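Side-chain contacts in cytosolic acyl coenzyme A thioester hydrolase (Mus musculus, PDB 2V1O), which hydrolyses acyl-CoAs, preferentially palmitoyl-CoA, to free fatty acids and coenzyme A, and is represented here by its N-terminal hotdog domain: residues Thr21-Ile26 with Thr56-Pro61; Glu27-Ile32 with Val70-Thr75. One frame throughout, in Å; residues are numbered along the deposited sequence.

Contact 1 (Thr21-Ile26 with Thr56-Pro61); sequences TILKMI and TDFLSP. With COA (coenzyme A), chain J.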
ATOM      1  N   THR A  21      -6.857  11.062  -4.025  1.00 11.46           N
ATOM      2  CA  THR A  21      -7.398   9.692  -3.995  1.00 12.30           C
ATOM      3  C   THR A  21      -8.379   9.466  -5.149  1.00 11.88           C
ATOM      4  O   THR A  21      -8.305   8.460  -5.869  1.00 12.16           O
ATOM      5  CB  THR A  21      -8.117   9.425  -2.652  1.00 12.34           C
ATOM      6  OG1 THR A  21      -7.176   9.567  -1.577  1.00 14.02           O
ATOM      7  CG2 THR A  21      -8.743   8.020  -2.618  1.00 12.62           C
ATOM      8  N   ILE A  22      -9.292  10.417  -5.304  1.00 11.59           N
ATOM      9  CA  ILE A  22     -10.306  10.387  -6.354  1.00 11.53           C
ATOM     10  C   ILE A  22      -9.679  10.578  -7.747  1.00 10.83           C
ATOM     11  O   ILE A  22     -10.048   9.890  -8.706  1.00 10.18           O
ATOM     12  CB  ILE A  22     -11.429  11.408  -6.064  1.00 11.97           C
ATOM     13  CG1 ILE A  22     -12.094  11.116  -4.699  1.00 14.26           C
ATOM     14  CG2 ILE A  22     -12.485  11.441  -7.207  1.00 13.30           C
ATOM     15  CD1 ILE A  22     -12.719   9.716  -4.546  1.00 16.70           C
ATOM     16  N   LEU A  23      -8.722  11.494  -7.851  1.00 10.39           N
ATOM     17  CA  LEU A  23      -8.003  11.693  -9.118  1.00  9.71           C
ATOM     18  C   LEU A  23      -7.356  10.394  -9.589  1.00  9.85           C
ATOM     19  O   LEU A  23      -7.429  10.039 -10.776  1.00  9.20           O
ATOM     20  CB  LEU A  23      -6.960  12.806  -8.986  1.00  9.86           C
ATOM     21  CG  LEU A  23      -7.501  14.241  -8.925  1.00  9.41           C
ATOM     22  CD1 LEU A  23      -6.386  15.215  -8.591  1.00 10.49           C
ATOM     23  CD2 LEU A  23      -8.204  14.646 -10.228  1.00  8.33           C
ATOM     24  N   LYS A  24      -6.728   9.686  -8.653  1.00  9.90           N
ATOM     25  CA  LYS A  24      -6.136   8.392  -8.951  1.00 10.80           C
ATOM     26  C   LYS A  24      -7.182   7.387  -9.495  1.00 10.38           C
ATOM     27  O   LYS A  24      -6.929   6.713 -10.504  1.00  9.79           O
ATOM     28  CB  LYS A  24      -5.412   7.837  -7.724  1.00 11.11           C
ATOM     29  CG  LYS A  24      -4.707   6.522  -7.991  1.00 13.38           C
ATOM     30  CD  LYS A  24      -3.609   6.278  -6.955  1.00 18.33           C
ATOM     31  CE  LYS A  24      -3.569   4.832  -6.492  1.00 22.32           C
ATOM     32  NZ  LYS A  24      -3.166   3.863  -7.552  1.00 24.77           N
ATOM     33  N   MET A  25      -8.344   7.310  -8.847  1.00 10.62           N
ATOM     34  CA  MET A  25      -9.398   6.369  -9.272  1.00 11.86           C
ATOM     35  C   MET A  25      -9.941   6.749 -10.653  1.00 10.12           C
ATOM     36  O   MET A  25     -10.227   5.891 -11.479  1.00 10.06           O
ATOM     37  CB  MET A  25     -10.558   6.353  -8.272  1.00 11.50           C
ATOM     38  CG  MET A  25     -10.240   5.784  -6.877  1.00 14.16           C
ATOM     39  SD  MET A  25     -11.777   5.525  -5.943  1.00 17.33           S
ATOM     40  CE  MET A  25     -12.649   7.022  -6.386  1.00 20.40           C
ATOM     41  N   ILE A  26     -10.094   8.049 -10.876  1.00  9.65           N
ATOM     42  CA  ILE A  26     -10.546   8.567 -12.166  1.00  9.13           C
ATOM     43  C   ILE A  26      -9.613   8.080 -13.280  1.00  8.99           C
ATOM     44  O   ILE A  26     -10.076   7.565 -14.302  1.00  8.57           O
ATOM     45  CB  ILE A  26     -10.624  10.114 -12.158  1.00  8.88           C
ATOM     46  CG1 ILE A  26     -11.792  10.585 -11.278  1.00  9.36           C
ATOM     47  CG2 ILE A  26     -10.825  10.659 -13.587  1.00  9.28           C
ATOM     48  CD1 ILE A  26     -11.683  12.054 -10.865  1.00 10.56           C
ATOM     49  N   THR A  56     -11.572  20.316 -13.895  1.00 13.89           N
ATOM     50  CA  THR A  56     -12.576  19.544 -13.148  1.00 13.83           C
ATOM     51  C   THR A  56     -12.817  20.107 -11.749  1.00 13.69           C
ATOM     52  O   THR A  56     -11.876  20.514 -11.060  1.00 12.94           O
ATOM     53  CB  THR A  56     -12.235  18.020 -13.094  1.00 14.10           C
ATOM     54  OG1 THR A  56     -13.299  17.320 -12.448  1.00 15.54           O
ATOM     55  CG2 THR A  56     -10.929  17.746 -12.356  1.00 14.60           C
ATOM     56  N   ASP A  57     -14.089  20.143 -11.357  1.00 13.12           N
ATOM     57  CA  ASP A  57     -14.503  20.690 -10.068  1.00 13.65           C
ATOM     58  C   ASP A  57     -14.963  19.602  -9.112  1.00 13.83           C
ATOM     59  O   ASP A  57     -15.692  18.689  -9.505  1.00 13.51           O
ATOM     60  CB  ASP A  57     -15.636  21.708 -10.249  1.00 13.24           C
ATOM     61  CG  ASP A  57     -15.201  22.946 -11.007  1.00 14.63           C
ATOM     62  OD1 ASP A  57     -14.073  23.432 -10.784  1.00 14.24           O
ATOM     63  OD2 ASP A  57     -15.993  23.428 -11.839  1.00 14.84           O
ATOM     64  N   PHE A  58     -14.538  19.708  -7.855  1.00 13.85           N
ATOM     65  CA  PHE A  58     -14.999  18.794  -6.825  1.00 14.80           C
ATOM     66  C   PHE A  58     -16.150  19.433  -6.059  1.00 15.39           C
ATOM     67  O   PHE A  58     -15.973  20.431  -5.344  1.00 15.23           O
ATOM     68  CB  PHE A  58     -13.841  18.340  -5.939  1.00 14.82           C
ATOM     69  CG  PHE A  58     -12.870  17.456  -6.661  1.00 15.09           C
ATOM     70  CD1 PHE A  58     -12.990  16.073  -6.595  1.00 15.54           C
ATOM     71  CD2 PHE A  58     -11.865  18.006  -7.455  1.00 14.93           C
ATOM     72  CE1 PHE A  58     -12.102  15.246  -7.288  1.00 17.63           C
ATOM     73  CE2 PHE A  58     -10.980  17.193  -8.146  1.00 15.54           C
ATOM     74  CZ  PHE A  58     -11.095  15.814  -8.063  1.00 15.40           C
ATOM     75  N   LEU A  59     -17.325  18.839  -6.250  1.00 15.87           N
ATOM     76  CA  LEU A  59     -18.614  19.417  -5.857  1.00 16.62           C
ATOM     77  C   LEU A  59     -19.054  19.135  -4.417  1.00 16.97           C
ATOM     78  O   LEU A  59     -19.741  19.952  -3.797  1.00 16.12           O
ATOM     79  CB  LEU A  59     -19.698  18.935  -6.829  1.00 16.77           C
ATOM     80  CG  LEU A  59     -19.428  19.082  -8.335  1.00 17.68           C
ATOM     81  CD1 LEU A  59     -20.589  18.526  -9.157  1.00 18.82           C
ATOM     82  CD2 LEU A  59     -19.140  20.535  -8.724  1.00 19.21           C
ATOM     83  N   SER A  60     -18.689  17.966  -3.901  1.00 17.15           N
ATOM     84  CA  SER A  60     -19.077  17.571  -2.553  1.00 17.77           C
ATOM     85  C   SER A  60     -18.035  16.627  -1.957  1.00 17.79           C
ATOM     86  O   SER A  60     -17.387  15.872  -2.690  1.00 17.69           O
ATOM     87  CB  SER A  60     -20.482  16.944  -2.533  1.00 18.14           C
ATOM     88  OG  SER A  60     -20.531  15.743  -3.284  1.00 19.74           O
ATOM     89  N   PRO A  61     -17.855  16.684  -0.625  1.00 18.15           N
ATOM     90  CA  PRO A  61     -16.879  15.823   0.022  1.00 17.93           C
ATOM     91  C   PRO A  61     -17.322  14.363   0.033  1.00 17.85           C
ATOM     92  O   PRO A  61     -18.506  14.057  -0.164  1.00 17.03           O
ATOM     93  CB  PRO A  61     -16.820  16.378   1.448  1.00 18.22           C
ATOM     94  CG  PRO A  61     -18.150  16.977   1.668  1.00 18.84           C
ATOM     95  CD  PRO A  61     -18.542  17.559   0.348  1.00 18.54           C
TER
HETATM   96  N1A COA J1162     -13.056  26.164  -7.930  1.00 25.20           N
HETATM   97  C2A COA J1162     -12.419  27.250  -7.361  1.00 25.76           C
HETATM   98  N3A COA J1162     -13.023  27.933  -6.322  1.00 24.98           N
HETATM   99  C4A COA J1162     -14.242  27.538  -5.856  1.00 25.67           C
HETATM  100  C5A COA J1162     -14.901  26.442  -6.411  1.00 25.51           C
HETATM  101  C6A COA J1162     -14.295  25.746  -7.458  1.00 25.97           C
HETATM  102  N6A COA J1162     -14.852  24.635  -7.946  1.00 25.25           N
HETATM  103  N7A COA J1162     -16.082  26.285  -5.760  1.00 26.23           N
HETATM  104  C8A COA J1162     -16.181  27.246  -4.815  1.00 25.92           C
HETATM  105  N9A COA J1162     -15.053  28.036  -4.868  1.00 25.47           N
HETATM  106  C1B COA J1162     -14.656  29.057  -3.885  1.00 24.13           C
HETATM  107  C2B COA J1162     -15.528  30.301  -3.974  1.00 24.50           C
HETATM  108  O2B COA J1162     -15.146  31.145  -5.034  1.00 24.23           O
HETATM  109  C3B COA J1162     -15.275  30.902  -2.604  1.00 24.30           C
HETATM  110  O3B COA J1162     -14.088  31.661  -2.573  1.00 24.81           O
HETATM  111  P3B COA J1162     -14.140  33.267  -2.656  1.00 25.28           P
HETATM  112  O7A COA J1162     -14.560  33.637  -4.054  1.00 25.06           O
HETATM  113  O8A COA J1162     -15.160  33.768  -1.671  1.00 24.48           O
HETATM  114  O9A COA J1162     -12.777  33.821  -2.327  1.00 26.17           O
HETATM  115  C4B COA J1162     -15.079  29.690  -1.703  1.00 24.68           C
HETATM  116  O4B COA J1162     -14.854  28.597  -2.566  1.00 24.93           O
HETATM  117  C5B COA J1162     -16.299  29.423  -0.828  1.00 26.37           C
HETATM  118  O5B COA J1162     -17.451  29.400  -1.645  1.00 26.37           O
HETATM  119  P1A COA J1162     -18.885  29.032  -1.028  1.00 27.33           P
HETATM  120  O1A COA J1162     -19.004  29.640   0.338  1.00 28.33           O
HETATM  121  O2A COA J1162     -19.943  29.509  -1.990  1.00 28.18           O
HETATM  122  O3A COA J1162     -18.892  27.424  -0.928  1.00 28.55           O
HETATM  123  P2A COA J1162     -19.467  26.443  -2.063  1.00 29.36           P
HETATM  124  O4A COA J1162     -19.243  26.996  -3.451  1.00 28.15           O
HETATM  125  O5A COA J1162     -20.924  26.137  -1.810  1.00 29.53           O
HETATM  126  O6A COA J1162     -18.596  25.111  -1.831  1.00 29.80           O
HETATM  127  CBP COA J1162     -16.599  23.789  -1.623  1.00 26.37           C
HETATM  128  CCP COA J1162     -17.206  25.103  -2.107  1.00 27.71           C
HETATM  129  CDP COA J1162     -15.176  23.659  -2.180  1.00 27.95           C
HETATM  130  CEP COA J1162     -16.519  23.857  -0.100  1.00 26.65           C
HETATM  131  CAP COA J1162     -17.486  22.613  -2.067  1.00 24.22           C
HETATM  132  OAP COA J1162     -17.672  22.589  -3.466  1.00 24.12           O
HETATM  133  C9P COA J1162     -16.931  21.286  -1.632  1.00 23.48           C
HETATM  134  O9P COA J1162     -17.065  20.886  -0.302  1.00 23.44           O
HETATM  135  N8P COA J1162     -16.326  20.539  -2.550  1.00 22.48           N
HETATM  136  C7P COA J1162     -15.679  19.291  -2.194  1.00 22.67           C
HETATM  137  C6P COA J1162     -14.276  19.555  -1.660  1.00 21.17           C
HETATM  138  C5P COA J1162     -13.586  18.246  -1.376  1.00 22.66           C
HETATM  139  O5P COA J1162     -13.959  17.549  -0.409  1.00 22.50           O
HETATM  140  N4P COA J1162     -12.591  17.914  -2.214  1.00 21.53           N
HETATM  141  C3P COA J1162     -12.146  16.540  -2.404  1.00 24.28           C
HETATM  142  C2P COA J1162     -13.238  15.642  -3.000  1.00 26.11           C
HETATM  143  S1P COA J1162     -12.638  13.941  -3.083  1.00 30.39           S
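The coenzyme A pocket is lined here by Ile-22 of the helix and by Phe-58, with the thiol end of the ligand alongside, while Leu-23 supports the phenyl ring at its edge. Both aliphatic side chains reach the edge of that ring, close to its plane. CG2 of Ile-22 stands 3.8 Å from CE1 of Phe-58, while the CD2 methyl of Leu-23 comes equally near the neighbouring ring carbon CZ. The two branches of Ile-22 divide the work: CG2, trans to the backbone N, serves the phenyl edge, and CG1, on the N side with chi1 -58°, lies 3.3 Å from S1P of coenzyme A. The packing joins helix 19-38, the central helix of the hotdog fold, to residues 56-61. C2P of the ligand approaches the same ring obliquely, 3.6 Å from CD1 of Phe-58. The backbone carbonyl O of Phe-58 takes a hydrogen bond of 2.8 Å from the pantetheine amide N8P, with an N-H...O angle of 148°. At the adenine end, N6A donates to OD1 of Asp-57 over 3.2 Å, and OD2 of that carboxylate forms a salt bridge with Arg-55. Leu-50 of the second subunit also packs on Phe-58, and Tyr-140 and Ser-78 of that subunit bind the same coenzyme A.

Contact 2 (Glu27-Ile32 with Val70-Thr75); sequences EEAGAI and VSAEIT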
ATOM      1  N   GLU A  27      -8.304   8.218 -13.067  1.00  8.62           N
ATOM      2  CA  GLU A  27      -7.317   7.879 -14.102  1.00  8.57           C
ATOM      3  C   GLU A  27      -7.249   6.367 -14.327  1.00  8.87           C
ATOM      4  O   GLU A  27      -7.094   5.922 -15.461  1.00  8.07           O
ATOM      5  CB  GLU A  27      -5.945   8.464 -13.775  1.00  9.01           C
ATOM      6  CG  GLU A  27      -5.031   8.632 -14.988  1.00  9.43           C
ATOM      7  CD  GLU A  27      -4.278   7.359 -15.350  1.00  9.90           C
ATOM      8  OE1 GLU A  27      -3.587   6.799 -14.474  1.00 10.20           O
ATOM      9  OE2 GLU A  27      -4.367   6.914 -16.520  1.00  9.36           O
ATOM     10  N   GLU A  28      -7.415   5.598 -13.253  1.00  9.08           N
ATOM     11  CA  GLU A  28      -7.491   4.128 -13.349  1.00  9.56           C
ATOM     12  C   GLU A  28      -8.625   3.684 -14.284  1.00  8.93           C
ATOM     13  O   GLU A  28      -8.418   2.830 -15.155  1.00  8.56           O
ATOM     14  CB  GLU A  28      -7.614   3.500 -11.952  1.00  9.30           C
ATOM     15  CG  GLU A  28      -6.341   3.666 -11.106  1.00 10.95           C
ATOM     16  CD  GLU A  28      -6.510   3.284  -9.636  1.00 11.97           C
ATOM     17  OE1 GLU A  28      -7.629   3.419  -9.072  1.00 15.47           O
ATOM     18  OE2 GLU A  28      -5.493   2.876  -9.031  1.00 15.25           O
ATOM     19  N   ALA A  29      -9.806   4.287 -14.123  1.00  8.81           N
ATOM     20  CA  ALA A  29     -10.937   4.008 -15.007  1.00  9.00           C
ATOM     21  C   ALA A  29     -10.623   4.417 -16.438  1.00  9.26           C
ATOM     22  O   ALA A  29     -10.881   3.649 -17.363  1.00  9.43           O
ATOM     23  CB  ALA A  29     -12.215   4.689 -14.508  1.00  8.72           C
ATOM     24  N   GLY A  30     -10.038   5.609 -16.612  1.00  9.18           N
ATOM     25  CA  GLY A  30      -9.633   6.074 -17.933  1.00  9.14           C
ATOM     26  C   GLY A  30      -8.631   5.156 -18.608  1.00  9.39           C
ATOM     27  O   GLY A  30      -8.746   4.870 -19.813  1.00  9.68           O
ATOM     28  N   ALA A  31      -7.662   4.676 -17.837  1.00  9.06           N
ATOM     29  CA  ALA A  31      -6.587   3.856 -18.396  1.00  9.52           C
ATOM     30  C   ALA A  31      -7.138   2.537 -18.922  1.00  9.40           C
ATOM     31  O   ALA A  31      -6.743   2.098 -19.994  1.00  9.79           O
ATOM     32  CB  ALA A  31      -5.492   3.608 -17.361  1.00  9.34           C
ATOM     33  N   ILE A  32      -8.049   1.920 -18.169  1.00  8.82           N
ATOM     34  CA  ILE A  32      -8.633   0.633 -18.578  1.00  8.89           C
ATOM     35  C   ILE A  32      -9.443   0.772 -19.868  1.00  8.74           C
ATOM     36  O   ILE A  32      -9.245   0.013 -20.829  1.00  8.62           O
ATOM     37  CB  ILE A  32      -9.520   0.020 -17.472  1.00  8.62           C
ATOM     38  CG1 ILE A  32      -8.650  -0.515 -16.330  1.00  8.60           C
ATOM     39  CG2 ILE A  32     -10.417  -1.098 -18.043  1.00  8.33           C
ATOM     40  CD1 ILE A  32      -9.415  -0.699 -15.009  1.00  8.87           C
ATOM     41  N   VAL A  70     -17.042   4.754  -9.683  1.00 12.99           N
ATOM     42  CA  VAL A  70     -16.368   5.408 -10.815  1.00 13.12           C
ATOM     43  C   VAL A  70     -16.788   4.751 -12.128  1.00 13.66           C
ATOM     44  O   VAL A  70     -16.686   3.529 -12.293  1.00 14.17           O
ATOM     45  CB  VAL A  70     -14.819   5.402 -10.652  1.00 13.38           C
ATOM     46  CG1 VAL A  70     -14.150   6.089 -11.845  1.00 13.77           C
ATOM     47  CG2 VAL A  70     -14.413   6.086  -9.363  1.00 13.99           C
ATOM     48  N   SER A  71     -17.281   5.565 -13.052  1.00 13.37           N
ATOM     49  CA  SER A  71     -17.762   5.068 -14.333  1.00 13.82           C
ATOM     50  C   SER A  71     -17.185   5.906 -15.472  1.00 13.02           C
ATOM     51  O   SER A  71     -17.083   7.124 -15.367  1.00 12.40           O
ATOM     52  CB  SER A  71     -19.292   5.061 -14.360  1.00 14.20           C
ATOM     53  OG  SER A  71     -19.816   6.372 -14.238  1.00 17.57           O
ATOM     54  N   ALA A  72     -16.815   5.234 -16.557  1.00 12.71           N
ATOM     55  CA  ALA A  72     -16.126   5.872 -17.670  1.00 12.12           C
ATOM     56  C   ALA A  72     -16.809   5.568 -18.992  1.00 11.89           C
ATOM     57  O   ALA A  72     -17.424   4.507 -19.170  1.00 10.88           O
ATOM     58  CB  ALA A  72     -14.684   5.410 -17.729  1.00 12.51           C
ATOM     59  N   GLU A  73     -16.677   6.500 -19.924  1.00 11.56           N
ATOM     60  CA  GLU A  73     -17.229   6.328 -21.263  1.00 12.43           C
ATOM     61  C   GLU A  73     -16.304   7.014 -22.264  1.00 11.48           C
ATOM     62  O   GLU A  73     -15.876   8.139 -22.032  1.00 11.58           O
ATOM     63  CB  GLU A  73     -18.637   6.933 -21.332  1.00 12.41           C
ATOM     64  CG  GLU A  73     -19.223   7.008 -22.741  1.00 14.51           C
ATOM     65  CD  GLU A  73     -20.663   7.494 -22.789  1.00 14.67           C
ATOM     66  OE1 GLU A  73     -21.084   8.299 -21.925  1.00 18.60           O
ATOM     67  OE2 GLU A  73     -21.380   7.070 -23.716  1.00 19.26           O
ATOM     68  N   ILE A  74     -15.992   6.327 -23.362  1.00 11.60           N
ATOM     69  CA  ILE A  74     -15.252   6.944 -24.459  1.00 11.23           C
ATOM     70  C   ILE A  74     -16.249   7.772 -25.265  1.00 11.70           C
ATOM     71  O   ILE A  74     -17.224   7.239 -25.798  1.00 11.66           O
ATOM     72  CB  ILE A  74     -14.555   5.909 -25.382  1.00 11.19           C
ATOM     73  CG1 ILE A  74     -13.500   5.112 -24.603  1.00 11.82           C
ATOM     74  CG2 ILE A  74     -13.933   6.621 -26.612  1.00 11.66           C
ATOM     75  CD1 ILE A  74     -13.006   3.844 -25.328  1.00 11.04           C
ATOM     76  N   THR A  75     -15.992   9.071 -25.343  1.00 11.43           N
ATOM     77  CA  THR A  75     -16.934  10.008 -25.941  1.00 11.51           C
ATOM     78  C   THR A  75     -16.457  10.545 -27.287  1.00 11.51           C
ATOM     79  O   THR A  75     -17.246  11.097 -28.060  1.00 11.51           O
ATOM     80  CB  THR A  75     -17.245  11.154 -24.968  1.00 11.94           C
ATOM     81  OG1 THR A  75     -16.017  11.724 -24.488  1.00 11.60           O
ATOM     82  CG2 THR A  75     -18.041  10.611 -23.785  1.00 10.86           C
TER
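Apolar packing carries this contact, and Ala-29 is its helix partner: the methyl CB points at the strand and meets two side chains there. CG1 of Val-70 is the nearer, 3.6 Å from CB of Ala-29. It is the branch trans to the backbone N of Val-70 (chi1 -180°), and this torsion is what turns it to the alanine methyl. Farther along the strand, CB of Ala-72 lies 4.1 Å from CB of Ala-29, and the two methyls meet obliquely, side by side. With alanine on both sides, the CA atoms of Ala-29 and Ala-72 are 6.1 Å apart. Here the helix 19-38 lies against strand 67-77 of the antiparallel sheet that wraps it, the helix-in-sheet packing from which the hotdog fold takes its name. Val-70 and Ala-72, two residues apart, present their CB atoms to the helix, while that of Ser-71 between them points away. The same face of the strand continues the packing beyond Ala-29, with Ala-72 and Ile-74 touching Ile-33 and Ile-74 also reaching His-37.

Hydrogen bonds hold each element in place on its own side. Within the helix, N of Ala-31 donates to O of Glu-27 over 2.7 Å, and N of Ile-32 to O of Glu-28 over 3.2 Å. The strand is bonded through its backbone to Ala-2 at Val-70 and to His-87 and Gln-85 at Ser-71 and Glu-73.

Among the charged groups, CB of Glu-27 is directed away from the strand; its OE2 is hydrogen-bonded to OH of Tyr-108, and its OE1 to the backbone N of Gly-20 of the second subunit.

Overall arrangement
Both contacts draw on helix 19-38, whose consecutive turns reach different parts of the chain: contact 1 meets residues 56-61, contact 2 meets strand 67-77, which comes next after strand 46-57 along the chain. Their centres are 13 Å apart, yet they touch where CE of Met-25 packs 3.6 Å from CG2 of Val-70. Only contact 1 lines the pocket of the coenzyme A described with it; in contact 2 the side chain of Val-70 remains about 10 Å from a bound coenzyme A. The active-site residue Asn-12 belongs to neither, its side chain lying about 11 Å from that of Ile-22.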